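PDB 6KIA: enoyl-acyl carrier protein reductase, which probably reduces the enoyl-acyl carrier protein double bond in fatty acid synthesis, binds NADH at a Rossmann-type site, and is linked to triclosan resistance. Local coordinates for residues G240-E245 / A265-E270; V285-E290 / G419-L424. All blocks are in the same frame, centred on the assembly; numbering follows the deposited sequence.

Interaction 1 (G240-E245 / A265-E270); sequences GYHGTE and AKMRLE. With NAI (1,4-dihydronicotinamide adenine dinucleotide), chain D.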
loop_
_atom_site.group_PDB
_atom_site.type_symbol
_atom_site.label_atom_id
_atom_site.label_comp_id
_atom_site.label_asym_id
_atom_site.label_seq_id
_atom_site.Cartn_x
_atom_site.Cartn_y
_atom_site.Cartn_z
ATOM N N GLY A 240 -2.157 5.023 1.440
ATOM C CA GLY A 240 -2.811 5.228 0.168
ATOM C C GLY A 240 -1.780 5.235 -0.926
ATOM O O GLY A 240 -0.594 5.413 -0.659
ATOM N N TYR A 241 -2.227 5.013 -2.163
ATOM C CA TYR A 241 -1.387 5.370 -3.316
ATOM C C TYR A 241 -2.242 6.207 -4.264
ATOM O O TYR A 241 -3.361 5.811 -4.590
ATOM C CB TYR A 241 -0.836 4.154 -4.063
ATOM C CG TYR A 241 0.001 4.605 -5.248
ATOM C CD1 TYR A 241 1.219 5.245 -5.043
ATOM C CD2 TYR A 241 -0.450 4.434 -6.557
ATOM C CE1 TYR A 241 1.980 5.699 -6.099
ATOM C CE2 TYR A 241 0.310 4.873 -7.625
ATOM C CZ TYR A 241 1.523 5.496 -7.400
ATOM O OH TYR A 241 2.302 5.954 -8.456
ATOM N N HIS A 242 -1.728 7.379 -4.650
ATOM C CA HIS A 242 -2.471 8.261 -5.552
ATOM C C HIS A 242 -1.467 9.098 -6.320
ATOM O O HIS A 242 -1.605 10.324 -6.439
ATOM C CB HIS A 242 -3.450 9.145 -4.767
ATOM C CG HIS A 242 -4.537 9.741 -5.612
ATOM N ND1 HIS A 242 -5.732 10.183 -5.083
ATOM C CD2 HIS A 242 -4.604 9.970 -6.946
ATOM C CE1 HIS A 242 -6.501 10.638 -6.060
ATOM N NE2 HIS A 242 -5.839 10.526 -7.199
ATOM N N GLY A 243 -0.394 8.441 -6.755
ATOM C CA GLY A 243 0.706 9.136 -7.400
ATOM C C GLY A 243 1.568 9.883 -6.401
ATOM O O GLY A 243 1.179 10.105 -5.246
ATOM N N THR A 244 2.739 10.322 -6.856
ATOM C CA THR A 244 3.735 10.904 -5.958
ATOM C C THR A 244 4.519 12.043 -6.642
ATOM O O THR A 244 4.826 11.950 -7.830
ATOM C CB THR A 244 4.719 9.804 -5.504
ATOM O OG1 THR A 244 3.987 8.756 -4.855
ATOM C CG2 THR A 244 5.806 10.362 -4.578
ATOM N N GLU A 245 4.832 13.113 -5.901
ATOM C CA GLU A 245 5.680 14.165 -6.469
ATOM C C GLU A 245 7.135 13.776 -6.370
ATOM O O GLU A 245 7.670 13.451 -5.279
ATOM C CB GLU A 245 5.466 15.506 -5.764
ATOM C CG GLU A 245 4.061 16.052 -5.879
ATOM C CD GLU A 245 3.883 17.389 -5.179
ATOM O OE1 GLU A 245 4.129 17.448 -3.965
ATOM O OE2 GLU A 245 3.495 18.378 -5.835
ATOM N N ALA A 265 -10.299 2.005 -5.979
ATOM C CA ALA A 265 -10.435 1.616 -4.568
ATOM C C ALA A 265 -9.665 2.578 -3.670
ATOM O O ALA A 265 -10.126 2.915 -2.580
ATOM C CB ALA A 265 -9.951 0.182 -4.357
ATOM N N LYS A 266 -8.491 3.038 -4.118
ATOM C CA LYS A 266 -7.729 3.988 -3.293
ATOM C C LYS A 266 -8.477 5.334 -3.187
ATOM O O LYS A 266 -8.368 6.026 -2.179
ATOM C CB LYS A 266 -6.319 4.208 -3.847
ATOM C CG LYS A 266 -5.372 2.990 -3.653
ATOM C CD LYS A 266 -5.176 2.710 -2.146
ATOM C CE LYS A 266 -4.080 1.667 -1.924
ATOM N NZ LYS A 266 -3.880 1.279 -0.492
ATOM N N MET A 267 -9.211 5.726 -4.234
ATOM C CA MET A 267 -9.963 6.981 -4.108
ATOM C C MET A 267 -11.198 6.791 -3.219
ATOM O O MET A 267 -11.631 7.720 -2.512
ATOM C CB MET A 267 -10.333 7.534 -5.483
ATOM C CG MET A 267 -9.113 8.142 -6.151
ATOM S SD MET A 267 -9.469 8.890 -7.774
ATOM C CE MET A 267 -9.837 7.437 -8.735
ATOM N N ARG A 268 -11.737 5.581 -3.206
ATOM C CA ARG A 268 -12.830 5.290 -2.288
ATOM C C ARG A 268 -12.327 5.300 -0.835
ATOM O O ARG A 268 -13.002 5.791 0.072
ATOM C CB ARG A 268 -13.459 3.940 -2.615
ATOM C CG ARG A 268 -14.683 3.617 -1.782
ATOM C CD ARG A 268 -15.315 2.299 -2.211
ATOM N NE ARG A 268 -16.539 2.050 -1.459
ATOM C CZ ARG A 268 -17.739 2.516 -1.802
ATOM N NH1 ARG A 268 -17.896 3.226 -2.914
ATOM N NH2 ARG A 268 -18.784 2.251 -1.039
ATOM N N LEU A 269 -11.113 4.801 -0.639
ATOM C CA LEU A 269 -10.448 4.861 0.664
ATOM C C LEU A 269 -10.315 6.306 1.154
ATOM O O LEU A 269 -10.635 6.623 2.316
ATOM C CB LEU A 269 -9.067 4.204 0.572
ATOM C CG LEU A 269 -8.180 4.228 1.820
ATOM C CD1 LEU A 269 -8.738 3.266 2.874
ATOM C CD2 LEU A 269 -6.735 3.882 1.447
ATOM N N GLU A 270 -9.856 7.176 0.262
ATOM C CA GLU A 270 -9.781 8.605 0.572
ATOM C C GLU A 270 -11.146 9.164 0.978
ATOM O O GLU A 270 -11.262 9.887 1.974
ATOM C CB GLU A 270 -9.242 9.382 -0.621
ATOM C CG GLU A 270 -7.790 9.090 -0.909
ATOM C CD GLU A 270 -7.333 9.674 -2.220
ATOM O OE1 GLU A 270 -8.200 10.036 -3.048
ATOM O OE2 GLU A 270 -6.113 9.736 -2.434
HETATM P PA NAI D . 2.413 -5.915 1.726
HETATM O O1A NAI D . 3.506 -6.043 2.742
HETATM O O2A NAI D . 2.158 -7.114 0.834
HETATM O O5B NAI D . 1.098 -5.481 2.509
HETATM C C5B NAI D . -0.169 -5.881 2.028
HETATM C C4B NAI D . -1.099 -5.708 3.268
HETATM O O4B NAI D . -2.530 -6.003 2.744
HETATM C C3B NAI D . -0.848 -6.549 4.206
HETATM O O3B NAI D . -0.969 -5.939 5.556
HETATM C C2B NAI D . -1.974 -7.745 4.015
HETATM O O2B NAI D . -2.089 -8.514 5.269
HETATM C C1B NAI D . -3.039 -7.102 3.683
HETATM N N9A NAI D . -3.904 -7.904 2.792
HETATM C C8A NAI D . -3.788 -8.378 1.539
HETATM N N7A NAI D . -4.897 -9.055 1.250
HETATM C C5A NAI D . -5.713 -8.993 2.328
HETATM C C6A NAI D . -6.970 -9.557 2.487
HETATM N N6A NAI D . -7.814 -10.349 1.636
HETATM N N1A NAI D . -7.605 -9.371 3.656
HETATM C C2A NAI D . -7.010 -8.653 4.659
HETATM N N3A NAI D . -5.755 -8.089 4.497
HETATM C C4A NAI D . -5.112 -8.281 3.302
HETATM O O3 NAI D . 2.705 -4.660 0.688
HETATM P PN NAI D . 2.609 -3.070 0.946
HETATM O O1N NAI D . 3.493 -2.671 2.087
HETATM O O2N NAI D . 3.023 -2.476 -0.391
HETATM O O5D NAI D . 1.084 -2.736 1.269
HETATM C C5D NAI D . 0.708 -2.062 2.458
HETATM C C4D NAI D . -0.123 -0.824 2.052
HETATM O O4D NAI D . 0.676 0.046 1.466
HETATM C C3D NAI D . -1.168 -1.195 1.002
HETATM O O3D NAI D . -2.420 -0.679 1.305
HETATM C C2D NAI D . -0.610 -0.478 -0.248
HETATM O O2D NAI D . -1.693 -0.302 -1.228
HETATM C C1D NAI D . -0.107 0.632 0.224
HETATM N N1N NAI D . 0.849 1.276 -0.677
HETATM C C2N NAI D . 1.816 0.559 -1.349
HETATM C C3N NAI D . 2.669 1.213 -2.248
HETATM C C7N NAI D . 3.775 0.454 -2.980
HETATM O O7N NAI D . 4.306 0.932 -3.979
HETATM N N7N NAI D . 4.185 -0.809 -2.481
HETATM C C4N NAI D . 2.584 2.580 -2.468
HETATM C C5N NAI D . 1.632 3.306 -1.741
HETATM C C6N NAI D . 0.771 2.647 -0.857
#

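Interaction 2 (V285-E290 / G419-L424); sequences VYNCPE and GPVLWL. With NAI (1,4-dihydronicotinamide adenine dinucleotide), chain D.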
loop_
_atom_site.group_PDB
_atom_site.type_symbol
_atom_site.label_atom_id
_atom_site.label_comp_id
_atom_site.label_asym_id
_atom_site.label_seq_id
_atom_site.Cartn_x
_atom_site.Cartn_y
_atom_site.Cartn_z
ATOM N N VAL A 285 -5.579 9.183 5.420
ATOM C CA VAL A 285 -4.906 8.383 4.401
ATOM C C VAL A 285 -3.619 9.070 4.023
ATOM O O VAL A 285 -3.618 10.250 3.663
ATOM C CB VAL A 285 -5.763 8.211 3.128
ATOM C CG1 VAL A 285 -4.952 7.526 2.022
ATOM C CG2 VAL A 285 -7.043 7.435 3.450
ATOM N N TYR A 286 -2.515 8.340 4.116
ATOM C CA TYR A 286 -1.225 8.883 3.718
ATOM C C TYR A 286 -0.881 8.328 2.369
ATOM O O TYR A 286 -0.610 7.137 2.244
ATOM C CB TYR A 286 -0.139 8.540 4.756
ATOM C CG TYR A 286 -0.360 9.218 6.096
ATOM C CD1 TYR A 286 -1.141 8.615 7.090
ATOM C CD2 TYR A 286 0.173 10.464 6.343
ATOM C CE1 TYR A 286 -1.347 9.250 8.303
ATOM C CE2 TYR A 286 -0.027 11.107 7.555
ATOM C CZ TYR A 286 -0.769 10.504 8.518
ATOM O OH TYR A 286 -0.946 11.177 9.719
ATOM N N ASN A 287 -0.927 9.188 1.354
ATOM C CA ASN A 287 -0.583 8.764 -0.010
ATOM C C ASN A 287 0.928 8.722 -0.169
ATOM O O ASN A 287 1.611 9.763 -0.204
ATOM C CB ASN A 287 -1.235 9.673 -1.047
ATOM C CG ASN A 287 -2.702 9.351 -1.248
ATOM O OD1 ASN A 287 -3.105 8.170 -1.236
ATOM N ND2 ASN A 287 -3.528 10.393 -1.403
ATOM N N CYS A 288 1.454 7.504 -0.189
ATOM C CA CYS A 288 2.904 7.272 -0.088
ATOM C C CYS A 288 3.562 6.959 -1.421
ATOM O O CYS A 288 2.872 6.581 -2.368
ATOM C CB CYS A 288 3.169 6.126 0.897
ATOM S SG CYS A 288 2.758 6.552 2.636
ATOM N N PRO A 289 4.896 7.076 -1.502
ATOM C CA PRO A 289 5.563 6.812 -2.793
ATOM C C PRO A 289 5.543 5.375 -3.294
ATOM O O PRO A 289 5.347 4.425 -2.548
ATOM C CB PRO A 289 7.021 7.194 -2.511
ATOM C CG PRO A 289 6.955 8.151 -1.407
ATOM C CD PRO A 289 5.843 7.633 -0.520
ATOM N N GLU A 290 5.794 5.239 -4.597
ATOM C CA GLU A 290 6.054 3.955 -5.226
ATOM C C GLU A 290 7.298 3.317 -4.619
ATOM O O GLU A 290 8.381 3.948 -4.578
ATOM C CB GLU A 290 6.286 4.142 -6.737
ATOM C CG GLU A 290 5.187 4.898 -7.486
ATOM C CD GLU A 290 5.335 6.429 -7.446
ATOM O OE1 GLU A 290 6.232 6.970 -6.756
ATOM O OE2 GLU A 290 4.544 7.105 -8.126
ATOM N N GLY A 419 -5.109 16.804 8.078
ATOM C CA GLY A 419 -6.312 16.526 7.321
ATOM C C GLY A 419 -6.540 15.054 7.058
ATOM O O GLY A 419 -5.724 14.222 7.433
ATOM N N PRO A 420 -7.649 14.731 6.393
ATOM C CA PRO A 420 -8.012 13.332 6.153
ATOM C C PRO A 420 -7.171 12.638 5.068
ATOM O O PRO A 420 -7.172 11.407 5.025
ATOM C CB PRO A 420 -9.480 13.430 5.716
ATOM C CG PRO A 420 -9.618 14.797 5.145
ATOM C CD PRO A 420 -8.696 15.669 5.940
ATOM N N VAL A 421 -6.549 13.407 4.178
ATOM C CA VAL A 421 -5.758 12.853 3.076
ATOM C C VAL A 421 -4.513 13.699 2.867
ATOM O O VAL A 421 -4.605 14.914 2.631
ATOM C CB VAL A 421 -6.561 12.792 1.746
ATOM C CG1 VAL A 421 -5.736 12.077 0.686
ATOM C CG2 VAL A 421 -7.926 12.110 1.923
ATOM N N LEU A 422 -3.342 13.074 2.988
ATOM C CA LEU A 422 -2.077 13.777 2.905
ATOM C C LEU A 422 -1.091 13.005 2.045
ATOM O O LEU A 422 -0.932 11.794 2.214
ATOM C CB LEU A 422 -1.474 13.990 4.294
ATOM C CG LEU A 422 -2.300 14.837 5.266
ATOM C CD1 LEU A 422 -1.679 14.798 6.663
ATOM C CD2 LEU A 422 -2.356 16.264 4.716
ATOM N N TRP A 423 -0.431 13.705 1.138
ATOM C CA TRP A 423 0.627 13.087 0.341
ATOM C C TRP A 423 1.984 13.222 1.034
ATOM O O TRP A 423 2.383 14.328 1.450
ATOM C CB TRP A 423 0.703 13.719 -1.055
ATOM C CG TRP A 423 -0.135 13.124 -2.147
ATOM C CD1 TRP A 423 0.312 12.385 -3.214
ATOM C CD2 TRP A 423 -1.556 13.254 -2.324
ATOM N NE1 TRP A 423 -0.729 12.073 -4.042
ATOM C CE2 TRP A 423 -1.895 12.564 -3.513
ATOM C CE3 TRP A 423 -2.572 13.869 -1.590
ATOM C CZ2 TRP A 423 -3.208 12.484 -3.986
ATOM C CZ3 TRP A 423 -3.888 13.796 -2.078
ATOM C CH2 TRP A 423 -4.189 13.109 -3.252
ATOM N N LEU A 424 2.706 12.102 1.115
ATOM C CA LEU A 424 4.102 12.089 1.532
ATOM C C LEU A 424 4.932 11.875 0.273
ATOM O O LEU A 424 5.072 10.743 -0.188
ATOM C CB LEU A 424 4.357 10.966 2.548
ATOM C CG LEU A 424 3.418 10.970 3.764
ATOM C CD1 LEU A 424 3.794 9.842 4.709
ATOM C CD2 LEU A 424 3.528 12.321 4.483
HETATM P PA NAI D . 2.413 -5.915 1.726
HETATM O O1A NAI D . 3.506 -6.043 2.742
HETATM O O2A NAI D . 2.158 -7.114 0.834
HETATM O O5B NAI D . 1.098 -5.481 2.509
HETATM C C5B NAI D . -0.169 -5.881 2.028
HETATM C C4B NAI D . -1.099 -5.708 3.268
HETATM O O4B NAI D . -2.530 -6.003 2.744
HETATM C C3B NAI D . -0.848 -6.549 4.206
HETATM O O3B NAI D . -0.969 -5.939 5.556
HETATM C C2B NAI D . -1.974 -7.745 4.015
HETATM O O2B NAI D . -2.089 -8.514 5.269
HETATM C C1B NAI D . -3.039 -7.102 3.683
HETATM N N9A NAI D . -3.904 -7.904 2.792
HETATM C C8A NAI D . -3.788 -8.378 1.539
HETATM N N7A NAI D . -4.897 -9.055 1.250
HETATM C C5A NAI D . -5.713 -8.993 2.328
HETATM C C6A NAI D . -6.970 -9.557 2.487
HETATM N N6A NAI D . -7.814 -10.349 1.636
HETATM N N1A NAI D . -7.605 -9.371 3.656
HETATM C C2A NAI D . -7.010 -8.653 4.659
HETATM N N3A NAI D . -5.755 -8.089 4.497
HETATM C C4A NAI D . -5.112 -8.281 3.302
HETATM O O3 NAI D . 2.705 -4.660 0.688
HETATM P PN NAI D . 2.609 -3.070 0.946
HETATM O O1N NAI D . 3.493 -2.671 2.087
HETATM O O2N NAI D . 3.023 -2.476 -0.391
HETATM O O5D NAI D . 1.084 -2.736 1.269
HETATM C C5D NAI D . 0.708 -2.062 2.458
HETATM C C4D NAI D . -0.123 -0.824 2.052
HETATM O O4D NAI D . 0.676 0.046 1.466
HETATM C C3D NAI D . -1.168 -1.195 1.002
HETATM O O3D NAI D . -2.420 -0.679 1.305
HETATM C C2D NAI D . -0.610 -0.478 -0.248
HETATM O O2D NAI D . -1.693 -0.302 -1.228
HETATM C C1D NAI D . -0.107 0.632 0.224
HETATM N N1N NAI D . 0.849 1.276 -0.677
HETATM C C2N NAI D . 1.816 0.559 -1.349
HETATM C C3N NAI D . 2.669 1.213 -2.248
HETATM C C7N NAI D . 3.775 0.454 -2.980
HETATM O O7N NAI D . 4.306 0.932 -3.979
HETATM N N7N NAI D . 4.185 -0.809 -2.481
HETATM C C4N NAI D . 2.584 2.580 -2.468
HETATM C C5N NAI D . 1.632 3.306 -1.741
HETATM C C6N NAI D . 0.771 2.647 -0.857
HETATM O O HOH W 1 3.298 10.151 -2.400
#

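Interaction 1 (G240-E245 / A265-E270)
Two donors converge on Glu-270 OE2: His-242 ND1 at 2.7 Å and Asn-287 ND2. The histidine bond is nearly straight (164°), lies in the imidazole plane and uses the syn lone pair of OE2; the ring and carboxylate planes are nearly coplanar. A chi1 of -161° sets the His-242 ring beside its own carbonyl carbon and carries it to the helix. There Met-267 crosses it at about a right angle, CG lying 3.6 Å from His-242 CE1, with the sulfur oblique to the ring.

One turn before Glu-270, Lys-266 bends at chi2 (-62°) and then runs straight past the Gly-240–Tyr-241 backbone. Its CB lies 3.4 Å from Tyr-241 O, a buried carbonyl that finds no hydrogen-bond partner. Lys-266 NZ divides its bonds between NAI O2D at 2.8 Å, NAI O3D at 3.0 Å and Tyr-239 O, fixing the nicotinamide ribose. Tyr-241 CB lies 3.5 Å from NAI C5N of the nicotinamide. A lysine holding both ribose hydroxyls is characteristic of the coenzyme site in Rossmann-type short-chain reductases, which this pocket resembles.

Interaction 2 (V285-E290 / G419-L424)
A parallel strand pair of the Rossmann-type sheet, where strand 421-423 lies against strand 283-287, brings Val-285, Tyr-286 and Asn-287 abreast of Val-421, Leu-422 and Trp-423. Backbone bonds alternate along the ladder: Val-285 N to Pro-420 O, Leu-422 N to Val-285 O, Asn-287 N to Leu-422 O at 2.7 Å, and Leu-424 N to Asn-287 O. The segment axes run 22° apart.

On one face of the sheet Asn-287 lies along Trp-423. Its CB sits 3.6 Å from the centroid of the indole five-membered ring, almost exactly on the ring normal, a CH-pi contact. With CG anti to the carbonyl carbon (chi1 -78°), the amide then runs out over the benzene part, where ND2 stands 3.2 Å above the Trp-423 plane. The amide is turned 60° to the indole, and ND2 donates to Glu-270 OE2. On the face opposite Asn-287, Leu-422 lies beside Tyr-286, whose OH bonds to Ser-414. Leu-424 CD1 touches both Tyr-286 CD2 and Cys-288 SG, 4.0 Å from each.

Pro-289 CD meets Leu-424 O at 3.2 Å, and a water lies within hydrogen-bonding distance of both Leu-424 O and Asn-287 O. Pro-289 O, which is held by Tyr-33 OH, lies 3.3 Å from NAI C4N, the hydride-carrying carbon. Because proline has no N-H to offer Leu-424 O, the parallel pairing stops just where the chain passes on to the nicotinamide.

In the fold
The two interactions have centres 7 Å apart and follow in series along the chain: strand 234-240 and the loop after it, helix 263-278, strand 283-287 and, after a long stretch more than half helical, strand 421-423. The three strands are mutually parallel neighbours in the mixed sheet, with 283-287 in the middle. Interaction 1 lays the helix on the face carrying Val-285, Asn-287, Val-421 and Trp-423, and interaction 2 widens the sheet sideways. They meet directly through Gly-240 N and Tyr-286 O at 2.7 Å, and Tyr-241 OH and Glu-290 OE2 at 2.5 Å, both probable hydrogen bonds. Both touch NAI: 240-245 and 265-270 supply ribose and ring contacts, 285-290 backbone carbonyls beside the nicotinamide.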